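SAM-dependent methyltransferase (Pyrococcus horikoshii, PDB 1WZN) probably transfers a methyl group from S-adenosylmethionine to an acceptor substrate, and binds the product S-adenosylhomocysteine. Local coordinates at residues 43-48 with 108-113. Sequence-based numbering, arbitrary orientation.
Sequences RRVLDL and AVTMFF. With SAH (S-adenosyl-L-homocysteine), chain F.
Val45, Leu46 and Asp47 run parallel to Ala108, Val109 and Thr110, the two strand axes 4.6 Å apart at closest and only 21° from the same direction, as neighbouring central strands of the Rossmann-like methyltransferase sheet. Hydrogen bonds from Leu46 N to Ala108 O, from Thr110 N to Leu46 O and from Leu48 N to Thr110 O join them, and a weak one from Ala108 N to Arg44 O closes the N-terminal end. The two faces of the sheet are built differently. On the face of Leu46 and Val109 the contact is apolar: Leu48 CD1 presses tightly on Val109 CG1 at 3.5 Å, and Met111, its chain bent near the end, lays CE against Leu48 CB at 3.7 Å. Val131 of helix 121-134 packs on both Leu48 and Val109. The face of Asp47 and Thr110 carries a buried polar pair. With chi1 at 58°, Thr110 OG1 sits between its own N and carbonyl carbon and donates to Asp47 OD1 over 2.7 Å, reaching the carboxylate from above its plane; Asp47 OD2 is hydrogen-bonded to Thr56 OG1. The Phe112 ring, turned 59° from that carboxylate, brings CD2 to 3.3 Å from Asp47 OD1. Where the strands end, as is usual in this fold, the cofactor site begins: Phe112 O accepts a hydrogen bond from the amino nitrogen of S-adenosylhomocysteine, and Phe113 CB lies beside its carboxylate. One water links the ends of the two strands, accepting from Phe112 N at 2.8 Å and lying 2.7 Å from both Leu48 O and Asp47 OD1.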
loop_
_atom_site.group_PDB
_atom_site.type_symbol
_atom_site.label_atom_id
_atom_site.label_comp_id
_atom_site.label_asym_id
_atom_site.label_seq_id
_atom_site.Cartn_x
_atom_site.Cartn_y
_atom_site.Cartn_z
ATOM N N ARG A 43 3.555 -47.889 10.644
ATOM C CA ARG A 43 3.781 -48.042 12.077
ATOM C C ARG A 43 5.007 -47.272 12.557
ATOM O O ARG A 43 4.947 -46.577 13.567
ATOM C CB ARG A 43 3.970 -49.523 12.427
ATOM C CG ARG A 43 2.742 -50.395 12.203
ATOM C CD ARG A 43 3.104 -51.865 12.372
ATOM N NE ARG A 43 1.953 -52.751 12.220
ATOM C CZ ARG A 43 0.950 -52.832 13.090
ATOM N NH1 ARG A 43 0.950 -52.077 14.181
ATOM N NH2 ARG A 43 -0.052 -53.676 12.873
ATOM N N ARG A 44 6.116 -47.407 11.832
ATOM C CA ARG A 44 7.372 -46.753 12.192
ATOM C C ARG A 44 7.629 -45.547 11.285
ATOM O O ARG A 44 7.689 -45.671 10.058
ATOM C CB ARG A 44 8.522 -47.767 12.095
ATOM C CG ARG A 44 9.871 -47.303 12.658
ATOM C CD ARG A 44 10.816 -48.506 12.759
ATOM N NE ARG A 44 12.243 -48.169 12.760
ATOM C CZ ARG A 44 12.930 -47.733 13.813
ATOM N NH1 ARG A 44 12.331 -47.561 14.986
ATOM N NH2 ARG A 44 14.234 -47.496 13.701
ATOM N N VAL A 45 7.785 -44.386 11.912
ATOM C CA VAL A 45 7.979 -43.123 11.197
ATOM C C VAL A 45 9.275 -42.423 11.575
ATOM O O VAL A 45 9.637 -42.375 12.742
ATOM C CB VAL A 45 6.823 -42.149 11.515
ATOM C CG1 VAL A 45 6.976 -40.861 10.720
ATOM C CG2 VAL A 45 5.484 -42.812 11.212
ATOM N N LEU A 46 9.964 -41.880 10.575
ATOM C CA LEU A 46 11.197 -41.132 10.791
ATOM C C LEU A 46 10.800 -39.676 10.568
ATOM O O LEU A 46 10.372 -39.321 9.471
ATOM C CB LEU A 46 12.267 -41.521 9.761
ATOM C CG LEU A 46 13.532 -40.648 9.729
ATOM C CD1 LEU A 46 14.257 -40.731 11.057
ATOM C CD2 LEU A 46 14.454 -41.104 8.601
ATOM N N ASP A 47 10.917 -38.845 11.598
ATOM C CA ASP A 47 10.561 -37.436 11.460
ATOM C C ASP A 47 11.853 -36.616 11.381
ATOM O O ASP A 47 12.524 -36.399 12.386
ATOM C CB ASP A 47 9.696 -36.988 12.650
ATOM C CG ASP A 47 9.185 -35.567 12.493
ATOM O OD1 ASP A 47 8.937 -35.162 11.335
ATOM O OD2 ASP A 47 9.026 -34.862 13.513
ATOM N N LEU A 48 12.191 -36.177 10.168
ATOM C CA LEU A 48 13.413 -35.415 9.898
ATOM C C LEU A 48 13.302 -33.934 10.271
ATOM O O LEU A 48 12.287 -33.301 9.999
ATOM C CB LEU A 48 13.770 -35.550 8.409
ATOM C CG LEU A 48 13.975 -36.988 7.882
ATOM C CD1 LEU A 48 14.088 -36.966 6.357
ATOM C CD2 LEU A 48 15.232 -37.595 8.482
ATOM N N ALA A 108 7.190 -44.656 6.877
ATOM C CA ALA A 108 6.967 -43.288 6.428
ATOM C C ALA A 108 8.074 -42.385 6.940
ATOM O O ALA A 108 8.683 -42.648 7.981
ATOM C CB ALA A 108 5.614 -42.779 6.917
ATOM N N VAL A 109 8.335 -41.322 6.191
ATOM C CA VAL A 109 9.343 -40.345 6.567
ATOM C C VAL A 109 8.638 -39.006 6.435
ATOM O O VAL A 109 7.952 -38.765 5.440
ATOM C CB VAL A 109 10.548 -40.367 5.607
ATOM C CG1 VAL A 109 11.533 -39.260 5.983
ATOM C CG2 VAL A 109 11.245 -41.733 5.665
ATOM N N THR A 110 8.787 -38.152 7.439
ATOM C CA THR A 110 8.148 -36.844 7.414
ATOM C C THR A 110 9.147 -35.717 7.650
ATOM O O THR A 110 10.212 -35.913 8.234
ATOM C CB THR A 110 7.049 -36.725 8.508
ATOM O OG1 THR A 110 7.630 -36.974 9.797
ATOM C CG2 THR A 110 5.927 -37.728 8.268
ATOM N N MET A 111 8.795 -34.535 7.163
ATOM C CA MET A 111 9.598 -33.339 7.366
ATOM C C MET A 111 8.543 -32.261 7.440
ATOM O O MET A 111 7.993 -31.852 6.418
ATOM C CB MET A 111 10.550 -33.071 6.208
ATOM C CG MET A 111 11.344 -31.789 6.420
ATOM S SD MET A 111 12.741 -31.610 5.305
ATOM C CE MET A 111 13.958 -32.549 6.196
ATOM N N PHE A 112 8.266 -31.812 8.658
ATOM C CA PHE A 112 7.218 -30.831 8.900
ATOM C C PHE A 112 7.630 -29.379 9.058
ATOM O O PHE A 112 8.704 -29.059 9.574
ATOM C CB PHE A 112 6.422 -31.226 10.153
ATOM C CG PHE A 112 5.654 -32.513 10.018
ATOM C CD1 PHE A 112 4.526 -32.587 9.203
ATOM C CD2 PHE A 112 6.050 -33.647 10.719
ATOM C CE1 PHE A 112 3.800 -33.775 9.089
ATOM C CE2 PHE A 112 5.333 -34.839 10.613
ATOM C CZ PHE A 112 4.207 -34.905 9.799
ATOM N N PHE A 113 6.734 -28.511 8.602
ATOM C CA PHE A 113 6.871 -27.067 8.721
ATOM C C PHE A 113 7.905 -26.331 7.875
ATOM O O PHE A 113 8.812 -25.674 8.399
ATOM C CB PHE A 113 7.033 -26.699 10.205
ATOM C CG PHE A 113 6.666 -25.266 10.526
ATOM C CD1 PHE A 113 5.551 -24.669 9.943
ATOM C CD2 PHE A 113 7.431 -24.521 11.417
ATOM C CE1 PHE A 113 5.204 -23.346 10.242
ATOM C CE2 PHE A 113 7.092 -23.196 11.723
ATOM C CZ PHE A 113 5.977 -22.612 11.131
HETATM N N SAH F . 9.589 -30.185 12.371
HETATM C CA SAH F . 9.538 -29.179 13.517
HETATM C CB SAH F . 10.528 -28.048 13.459
HETATM C CG SAH F . 10.522 -27.049 12.313
HETATM S SD SAH F . 11.953 -25.917 12.618
HETATM C C SAH F . 8.038 -28.641 13.565
HETATM O O SAH F . 7.199 -29.066 12.748
HETATM O OXT SAH F . 7.781 -27.778 14.494
HETATM C "C5'" SAH F . 13.157 -26.413 11.447
HETATM C "C4'" SAH F . 14.148 -27.516 12.063
HETATM O "O4'" SAH F . 15.059 -27.757 10.985
HETATM C "C3'" SAH F . 15.027 -27.057 13.203
HETATM O "O3'" SAH F . 14.771 -27.830 14.376
HETATM C "C2'" SAH F . 16.489 -27.213 12.614
HETATM O "O2'" SAH F . 17.446 -27.543 13.613
HETATM C "C1'" SAH F . 16.293 -28.286 11.558
HETATM N N9 SAH F . 17.209 -28.383 10.581
HETATM C C8 SAH F . 17.664 -27.490 9.620
HETATM N N7 SAH F . 18.574 -27.948 8.824
HETATM C C5 SAH F . 18.782 -29.285 9.264
HETATM C C6 SAH F . 19.662 -30.312 8.783
HETATM N N6 SAH F . 20.502 -30.151 7.752
HETATM N N1 SAH F . 19.585 -31.507 9.468
HETATM C C2 SAH F . 18.744 -31.711 10.523
HETATM N N3 SAH F . 17.884 -30.749 11.011
HETATM C C4 SAH F . 17.958 -29.568 10.338
HETATM O O HOH W 1 9.784 -32.601 10.886
#